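Local coordinates for glucose-6-phosphate isomerase like protein (Thermus thermophilus, PDB 1WIW), which probably interconverts phosphorylated sugars, like the glucose-6-phosphate and mannose-6-phosphate isomerases of its family, at residues Pro29-Ala34 with Leu115-Leu120; Gly63-Leu68 with Ala89-Val94. All coordinates share one frame; numbering follows the deposited sequence.

Contact 1. Residues Pro29-Ala34 with Leu115-Leu120; sequences PVPGEA and LRFLLL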
ATOM      1  N   PRO B  29      14.632   1.338 -23.438  1.00 10.38           N
ATOM      2  CA  PRO B  29      16.030   1.730 -23.643  1.00 10.91           C
ATOM      3  C   PRO B  29      17.037   0.710 -23.136  1.00 12.42           C
ATOM      4  O   PRO B  29      16.790  -0.010 -22.166  1.00  9.56           O
ATOM      5  CB  PRO B  29      16.131   3.044 -22.882  1.00 11.11           C
ATOM      6  CG  PRO B  29      15.216   2.801 -21.722  1.00 12.95           C
ATOM      7  CD  PRO B  29      14.007   2.176 -22.399  1.00 10.51           C
ATOM      8  N   VAL B  30      18.179   0.677 -23.811  1.00 13.04           N
ATOM      9  CA  VAL B  30      19.280  -0.215 -23.485  1.00 17.27           C
ATOM     10  C   VAL B  30      20.449   0.680 -23.076  1.00 19.16           C
ATOM     11  O   VAL B  30      20.730   1.681 -23.739  1.00 19.62           O
ATOM     12  CB  VAL B  30      19.684  -1.045 -24.725  1.00 17.29           C
ATOM     13  CG1 VAL B  30      20.928  -1.859 -24.438  1.00 20.00           C
ATOM     14  CG2 VAL B  30      18.535  -1.956 -25.129  1.00 19.49           C
ATOM     15  N   PRO B  31      21.135   0.345 -21.973  1.00 20.83           N
ATOM     16  CA  PRO B  31      22.262   1.185 -21.558  1.00 23.17           C
ATOM     17  C   PRO B  31      23.377   1.169 -22.597  1.00 26.33           C
ATOM     18  O   PRO B  31      23.734   0.115 -23.126  1.00 25.76           O
ATOM     19  CB  PRO B  31      22.678   0.576 -20.217  1.00 21.96           C
ATOM     20  CG  PRO B  31      22.277  -0.853 -20.351  1.00 24.08           C
ATOM     21  CD  PRO B  31      20.940  -0.777 -21.040  1.00 21.27           C
ATOM     22  N   GLY B  32      23.910   2.349 -22.897  1.00 30.44           N
ATOM     23  CA  GLY B  32      24.972   2.453 -23.881  1.00 34.00           C
ATOM     24  C   GLY B  32      26.351   2.606 -23.269  1.00 35.74           C
ATOM     25  O   GLY B  32      27.307   2.947 -23.965  1.00 36.49           O
ATOM     26  N   GLU B  33      26.462   2.357 -21.969  1.00 36.74           N
ATOM     27  CA  GLU B  33      27.745   2.472 -21.293  1.00 37.32           C
ATOM     28  C   GLU B  33      27.753   1.714 -19.974  1.00 37.89           C
ATOM     29  O   GLU B  33      26.700   1.392 -19.423  1.00 36.92           O
ATOM     30  CB  GLU B  33      28.086   3.947 -21.066  1.00 40.05           C
ATOM     31  CG  GLU B  33      27.094   4.710 -20.202  1.00 42.65           C
ATOM     32  CD  GLU B  33      27.263   6.213 -20.321  1.00 44.83           C
ATOM     33  OE1 GLU B  33      26.675   6.952 -19.505  1.00 45.63           O
ATOM     34  OE2 GLU B  33      27.981   6.659 -21.241  1.00 47.64           O
ATOM     35  N   ALA B  34      28.951   1.423 -19.478  1.00 37.79           N
ATOM     36  CA  ALA B  34      29.107   0.691 -18.229  1.00 38.09           C
ATOM     37  C   ALA B  34      29.069   1.631 -17.032  1.00 38.28           C
ATOM     38  O   ALA B  34      30.109   2.103 -16.570  1.00 40.05           O
ATOM     39  CB  ALA B  34      30.418  -0.085 -18.238  1.00 36.78           C
ATOM     40  N   LEU B 115      12.607  -1.659 -15.436  1.00  7.21           N
ATOM     41  CA  LEU B 115      13.308  -2.794 -14.833  1.00  9.43           C
ATOM     42  C   LEU B 115      14.361  -3.369 -15.774  1.00  7.77           C
ATOM     43  O   LEU B 115      15.488  -3.650 -15.360  1.00  8.18           O
ATOM     44  CB  LEU B 115      12.318  -3.897 -14.441  1.00  8.95           C
ATOM     45  CG  LEU B 115      12.966  -5.165 -13.857  1.00 11.77           C
ATOM     46  CD1 LEU B 115      13.727  -4.837 -12.579  1.00 10.36           C
ATOM     47  CD2 LEU B 115      11.903  -6.194 -13.586  1.00 11.30           C
ATOM     48  N   ARG B 116      13.983  -3.542 -17.038  1.00  8.35           N
ATOM     49  CA  ARG B 116      14.893  -4.070 -18.049  1.00  7.72           C
ATOM     50  C   ARG B 116      16.152  -3.206 -18.121  1.00  9.38           C
ATOM     51  O   ARG B 116      17.270  -3.718 -18.181  1.00  9.67           O
ATOM     52  CB  ARG B 116      14.191  -4.108 -19.410  1.00  7.61           C
ATOM     53  CG  ARG B 116      15.080  -4.503 -20.596  1.00  9.92           C
ATOM     54  CD  ARG B 116      14.218  -4.974 -21.768  1.00  8.32           C
ATOM     55  NE  ARG B 116      14.989  -5.263 -22.976  1.00  9.07           N
ATOM     56  CZ  ARG B 116      15.382  -4.340 -23.851  1.00 10.54           C
ATOM     57  NH1 ARG B 116      16.082  -4.691 -24.929  1.00  6.62           N
ATOM     58  NH2 ARG B 116      15.067  -3.063 -23.653  1.00  8.07           N
ATOM     59  N   PHE B 117      15.966  -1.892 -18.101  1.00 10.43           N
ATOM     60  CA  PHE B 117      17.100  -0.980 -18.155  1.00 10.64           C
ATOM     61  C   PHE B 117      18.001  -1.167 -16.939  1.00  9.67           C
ATOM     62  O   PHE B 117      19.219  -1.278 -17.083  1.00  9.49           O
ATOM     63  CB  PHE B 117      16.618   0.472 -18.235  1.00 11.97           C
ATOM     64  CG  PHE B 117      17.736   1.480 -18.260  1.00 14.65           C
ATOM     65  CD1 PHE B 117      18.187   2.072 -17.082  1.00 15.90           C
ATOM     66  CD2 PHE B 117      18.351   1.827 -19.463  1.00 15.42           C
ATOM     67  CE1 PHE B 117      19.234   3.000 -17.102  1.00 14.91           C
ATOM     68  CE2 PHE B 117      19.399   2.750 -19.494  1.00 15.22           C
ATOM     69  CZ  PHE B 117      19.840   3.338 -18.312  1.00 13.66           C
ATOM     70  N   LEU B 118      17.407  -1.211 -15.747  1.00  8.99           N
ATOM     71  CA  LEU B 118      18.181  -1.392 -14.517  1.00 11.74           C
ATOM     72  C   LEU B 118      18.956  -2.704 -14.492  1.00 12.15           C
ATOM     73  O   LEU B 118      20.118  -2.735 -14.092  1.00 14.39           O
ATOM     74  CB  LEU B 118      17.280  -1.322 -13.279  1.00 13.15           C
ATOM     75  CG  LEU B 118      16.763   0.055 -12.858  1.00 15.49           C
ATOM     76  CD1 LEU B 118      16.007  -0.054 -11.539  1.00 15.55           C
ATOM     77  CD2 LEU B 118      17.935   1.011 -12.700  1.00 18.09           C
ATOM     78  N   LEU B 119      18.325  -3.793 -14.917  1.00 12.79           N
ATOM     79  CA  LEU B 119      19.014  -5.076 -14.919  1.00 13.27           C
ATOM     80  C   LEU B 119      20.199  -5.044 -15.884  1.00 14.91           C
ATOM     81  O   LEU B 119      21.278  -5.541 -15.566  1.00 16.12           O
ATOM     82  CB  LEU B 119      18.050  -6.208 -15.296  1.00 13.66           C
ATOM     83  CG  LEU B 119      16.885  -6.456 -14.327  1.00 15.03           C
ATOM     84  CD1 LEU B 119      16.098  -7.682 -14.772  1.00 14.39           C
ATOM     85  CD2 LEU B 119      17.419  -6.662 -12.914  1.00 14.73           C
ATOM     86  N   LEU B 120      20.000  -4.452 -17.057  1.00 14.21           N
ATOM     87  CA  LEU B 120      21.064  -4.357 -18.051  1.00 14.47           C
ATOM     88  C   LEU B 120      22.149  -3.372 -17.624  1.00 16.35           C
ATOM     89  O   LEU B 120      23.308  -3.492 -18.035  1.00 15.14           O
ATOM     90  CB  LEU B 120      20.496  -3.926 -19.405  1.00 14.25           C
ATOM     91  CG  LEU B 120      19.620  -4.934 -20.149  1.00 12.75           C
ATOM     92  CD1 LEU B 120      19.008  -4.280 -21.373  1.00 15.63           C
ATOM     93  CD2 LEU B 120      20.459  -6.128 -20.558  1.00 15.20           C
TER
HETATM   94  O   HOH W   1      14.464  -1.174 -21.272  1.00 10.30           O

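Contact 2. Residues Gly63-Leu68 with Ala89-Val94; sequences GTLFLL and ARVVRV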
ATOM      1  N   GLY B  63      29.515   6.187  -7.035  1.00 33.60           N
ATOM      2  CA  GLY B  63      29.056   5.404  -8.169  1.00 30.86           C
ATOM      3  C   GLY B  63      27.955   6.053  -8.989  1.00 27.98           C
ATOM      4  O   GLY B  63      28.075   7.203  -9.416  1.00 26.89           O
ATOM      5  N   THR B  64      26.875   5.310  -9.211  1.00 26.03           N
ATOM      6  CA  THR B  64      25.758   5.819  -9.993  1.00 23.86           C
ATOM      7  C   THR B  64      24.433   5.696  -9.254  1.00 23.79           C
ATOM      8  O   THR B  64      24.146   4.678  -8.621  1.00 23.36           O
ATOM      9  CB  THR B  64      25.613   5.064 -11.333  1.00 24.48           C
ATOM     10  OG1 THR B  64      26.830   5.161 -12.080  1.00 24.22           O
ATOM     11  CG2 THR B  64      24.480   5.653 -12.155  1.00 23.31           C
ATOM     12  N   LEU B  65      23.630   6.748  -9.344  1.00 23.70           N
ATOM     13  CA  LEU B  65      22.318   6.773  -8.719  1.00 23.31           C
ATOM     14  C   LEU B  65      21.315   6.917  -9.855  1.00 21.31           C
ATOM     15  O   LEU B  65      21.301   7.929 -10.554  1.00 19.61           O
ATOM     16  CB  LEU B  65      22.206   7.955  -7.749  1.00 23.77           C
ATOM     17  CG  LEU B  65      20.887   8.221  -7.006  1.00 26.48           C
ATOM     18  CD1 LEU B  65      19.861   8.799  -7.961  1.00 28.34           C
ATOM     19  CD2 LEU B  65      20.370   6.938  -6.366  1.00 26.65           C
ATOM     20  N   PHE B  66      20.502   5.886 -10.058  1.00 20.01           N
ATOM     21  CA  PHE B  66      19.497   5.918 -11.108  1.00 19.32           C
ATOM     22  C   PHE B  66      18.211   6.518 -10.556  1.00 19.22           C
ATOM     23  O   PHE B  66      17.584   5.961  -9.655  1.00 19.92           O
ATOM     24  CB  PHE B  66      19.235   4.510 -11.637  1.00 19.01           C
ATOM     25  CG  PHE B  66      20.392   3.926 -12.387  1.00 17.91           C
ATOM     26  CD1 PHE B  66      20.753   4.428 -13.633  1.00 17.69           C
ATOM     27  CD2 PHE B  66      21.133   2.884 -11.844  1.00 18.78           C
ATOM     28  CE1 PHE B  66      21.841   3.902 -14.329  1.00 15.90           C
ATOM     29  CE2 PHE B  66      22.224   2.349 -12.531  1.00 17.94           C
ATOM     30  CZ  PHE B  66      22.577   2.860 -13.774  1.00 18.49           C
ATOM     31  N   LEU B  67      17.836   7.669 -11.100  1.00 18.10           N
ATOM     32  CA  LEU B  67      16.630   8.371 -10.676  1.00 17.97           C
ATOM     33  C   LEU B  67      15.550   8.057 -11.706  1.00 15.76           C
ATOM     34  O   LEU B  67      15.544   8.631 -12.789  1.00 17.01           O
ATOM     35  CB  LEU B  67      16.916   9.873 -10.638  1.00 19.91           C
ATOM     36  CG  LEU B  67      16.260  10.738  -9.564  1.00 23.74           C
ATOM     37  CD1 LEU B  67      16.509  10.138  -8.189  1.00 24.89           C
ATOM     38  CD2 LEU B  67      16.832  12.153  -9.645  1.00 23.16           C
ATOM     39  N   LEU B  68      14.649   7.136 -11.372  1.00 13.77           N
ATOM     40  CA  LEU B  68      13.585   6.737 -12.293  1.00 14.42           C
ATOM     41  C   LEU B  68      12.380   7.667 -12.173  1.00 15.14           C
ATOM     42  O   LEU B  68      11.443   7.399 -11.417  1.00 14.71           O
ATOM     43  CB  LEU B  68      13.177   5.283 -12.014  1.00 13.24           C
ATOM     44  CG  LEU B  68      14.352   4.311 -11.839  1.00 14.52           C
ATOM     45  CD1 LEU B  68      13.839   2.882 -11.714  1.00 15.73           C
ATOM     46  CD2 LEU B  68      15.297   4.425 -13.025  1.00 14.32           C
ATOM     47  N   ALA B  89      28.172  10.534  -6.065  1.00 38.28           N
ATOM     48  CA  ALA B  89      27.430   9.637  -6.941  1.00 36.03           C
ATOM     49  C   ALA B  89      26.963  10.344  -8.207  1.00 34.34           C
ATOM     50  O   ALA B  89      26.480  11.474  -8.159  1.00 34.21           O
ATOM     51  CB  ALA B  89      26.234   9.057  -6.199  1.00 35.72           C
ATOM     52  N   ARG B  90      27.121   9.670  -9.341  1.00 32.22           N
ATOM     53  CA  ARG B  90      26.692  10.217 -10.620  1.00 31.02           C
ATOM     54  C   ARG B  90      25.194   9.981 -10.746  1.00 29.64           C
ATOM     55  O   ARG B  90      24.713   8.868 -10.534  1.00 27.70           O
ATOM     56  CB  ARG B  90      27.414   9.517 -11.771  1.00 32.05           C
ATOM     57  CG  ARG B  90      26.891   9.911 -13.141  1.00 32.79           C
ATOM     58  CD  ARG B  90      27.442   9.010 -14.228  1.00 33.89           C
ATOM     59  NE  ARG B  90      26.805   9.274 -15.514  1.00 34.83           N
ATOM     60  CZ  ARG B  90      27.029   8.571 -16.619  1.00 36.03           C
ATOM     61  NH1 ARG B  90      27.879   7.554 -16.598  1.00 36.27           N
ATOM     62  NH2 ARG B  90      26.402   8.883 -17.745  1.00 35.83           N
ATOM     63  N   VAL B  91      24.455  11.030 -11.093  1.00 29.88           N
ATOM     64  CA  VAL B  91      23.011  10.916 -11.236  1.00 28.94           C
ATOM     65  C   VAL B  91      22.594  10.672 -12.680  1.00 28.27           C
ATOM     66  O   VAL B  91      22.977  11.415 -13.584  1.00 27.94           O
ATOM     67  CB  VAL B  91      22.298  12.189 -10.733  1.00 29.63           C
ATOM     68  CG1 VAL B  91      20.791  12.042 -10.891  1.00 29.53           C
ATOM     69  CG2 VAL B  91      22.656  12.445  -9.280  1.00 28.00           C
ATOM     70  N   VAL B  92      21.811   9.616 -12.889  1.00 26.85           N
ATOM     71  CA  VAL B  92      21.314   9.283 -14.216  1.00 24.17           C
ATOM     72  C   VAL B  92      19.792   9.308 -14.179  1.00 23.52           C
ATOM     73  O   VAL B  92      19.160   8.451 -13.562  1.00 23.50           O
ATOM     74  CB  VAL B  92      21.786   7.890 -14.673  1.00 24.29           C
ATOM     75  CG1 VAL B  92      21.163   7.554 -16.019  1.00 24.44           C
ATOM     76  CG2 VAL B  92      23.304   7.866 -14.784  1.00 23.78           C
ATOM     77  N   ARG B  93      19.216  10.305 -14.845  1.00 21.29           N
ATOM     78  CA  ARG B  93      17.773  10.484 -14.894  1.00 19.81           C
ATOM     79  C   ARG B  93      17.137   9.675 -16.015  1.00 18.12           C
ATOM     80  O   ARG B  93      17.486   9.832 -17.187  1.00 18.28           O
ATOM     81  CB  ARG B  93      17.440  11.963 -15.092  1.00 20.04           C
ATOM     82  CG  ARG B  93      17.957  12.886 -13.998  1.00 24.45           C
ATOM     83  CD  ARG B  93      17.709  14.336 -14.382  1.00 26.73           C
ATOM     84  NE  ARG B  93      16.287  14.601 -14.581  1.00 30.12           N
ATOM     85  CZ  ARG B  93      15.804  15.641 -15.253  1.00 31.42           C
ATOM     86  NH1 ARG B  93      16.629  16.525 -15.800  1.00 33.43           N
ATOM     87  NH2 ARG B  93      14.494  15.797 -15.380  1.00 31.85           N
ATOM     88  N   VAL B  94      16.199   8.815 -15.639  1.00 16.54           N
ATOM     89  CA  VAL B  94      15.486   7.966 -16.583  1.00 15.92           C
ATOM     90  C   VAL B  94      13.992   8.241 -16.422  1.00 16.50           C
ATOM     91  O   VAL B  94      13.432   8.012 -15.351  1.00 15.86           O
ATOM     92  CB  VAL B  94      15.758   6.475 -16.287  1.00 16.15           C
ATOM     93  CG1 VAL B  94      15.097   5.610 -17.327  1.00 14.15           C
ATOM     94  CG2 VAL B  94      17.252   6.216 -16.248  1.00 15.85           C
TER

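Contact 1. Residues Pro29-Ala34 with Leu115-Leu120
Pro31 lies between Phe117 and Leu120, and this apolar wedge shows how a loop with no regular structure can be fitted to a helix by its prolines. The pyrrolidine ring meets Leu120 at about a right angle, with Pro31 CD 3.6 Å from Leu120 CB, while its other neighbour, the Phe117 ring, runs past it in the opposite direction and brings CE2 to 3.9 Å from Pro31 CA. Pro29 adds a second ring, its CG 4.0 Å from Phe117 CD2. Phe117 can serve both prolines because its CG stands anti to the backbone N (chi1 179°), which swings the ring out from the helix to the loop. Extended from CG to NE, the Arg116 side chain also brings NH1 to 3.7 Å from Val30 CG2, an apolar touch rather than a bond.

The polar part is lighter and runs through solvent. Pro29 O comes up to the edge of the Phe117 ring, in its plane, 3.6 Å from CD2, and accepts a hydrogen bond from a water at 2.8 Å. The same water is held by Arg116 NH2 at 3.1 Å, a nitrogen that also bonds directly to the carbonyl of Gly28.

In the fold, the contact ties the loop between helix 17-23 and strand 39-45 to helix 110-121. Helix 125-139 packs on Arg116 and Leu120 through Leu128, and Val102 of strand 102-103 touches both Pro29 and Phe117.

Contact 2. Residues Gly63-Leu68 with Ala89-Val94
Arg90 pairs with Thr64 in a parallel ladder and uses both its backbone groups: its N donates to Gly63 O at 2.6 Å, and its O accepts from Leu65 N at 2.7 Å. Three more bonds carry the pattern on, the last from Val94 N to Leu67 O, 2.9 Å long and practically straight at 179°. Weaker CA-H...O contacts lie between them, as from Thr64 CA to Arg90 O at 3.3 Å.

On the face bearing Thr64, Phe66 and Leu68, Val92 of the neighbouring strand touches both of the first two. Its CG2 meets Thr64 CG2 at 3.6 Å, and its CB lies 3.8 Å from Phe66 CD1, side chains side by side. With OG1 at chi1 -57°, the methyl CG2 of Thr64 is the branch left to lie over one face of the Phe66 ring, offset toward the rim. Phe66 also packs on Leu118 and Ala121 of helix 110-121. Replacing Phe66 by an alanine would probably leave Val92 and Thr64 CG2 without their aromatic neighbour and open a gap beneath that helix. Farther along, Leu68 CD2 reaches Val94 CB. On the face bearing Leu65 and Leu67 the side chains approach less closely, Leu67 CD2 lying 4.2 Å from Val91 CG1.

Parallel neighbours joined through helix 76-83 form a beta-alpha-beta unit, here within the alpha/beta sheet of a SIS-type domain.

How the contacts relate
Helix 110-121 joins contacts 1 and 2, so that the sheet and its covering elements share one apolar layer. Contact 2 is nested in the chain loop that contact 1 closes, and their centres lie about 12 Å apart. Leu118 turns from the 29-34 segment to the sheet, placing CD1 3.7 Å from Leu68 CD1 and CD2 3.8 Å from Phe66 CD2, while Phe117 CE1 approaches Val94 CG2 at 3.9 Å. A charged link comes from the 29-34 segment, where Glu33 OE1 forms a 2.6 Å salt bridge with Arg90 NH2, and Arg90 NH2 has a second salt-bridge partner in Glu101. All four segments belong to the N-terminal phosphoglucose isomerase family region.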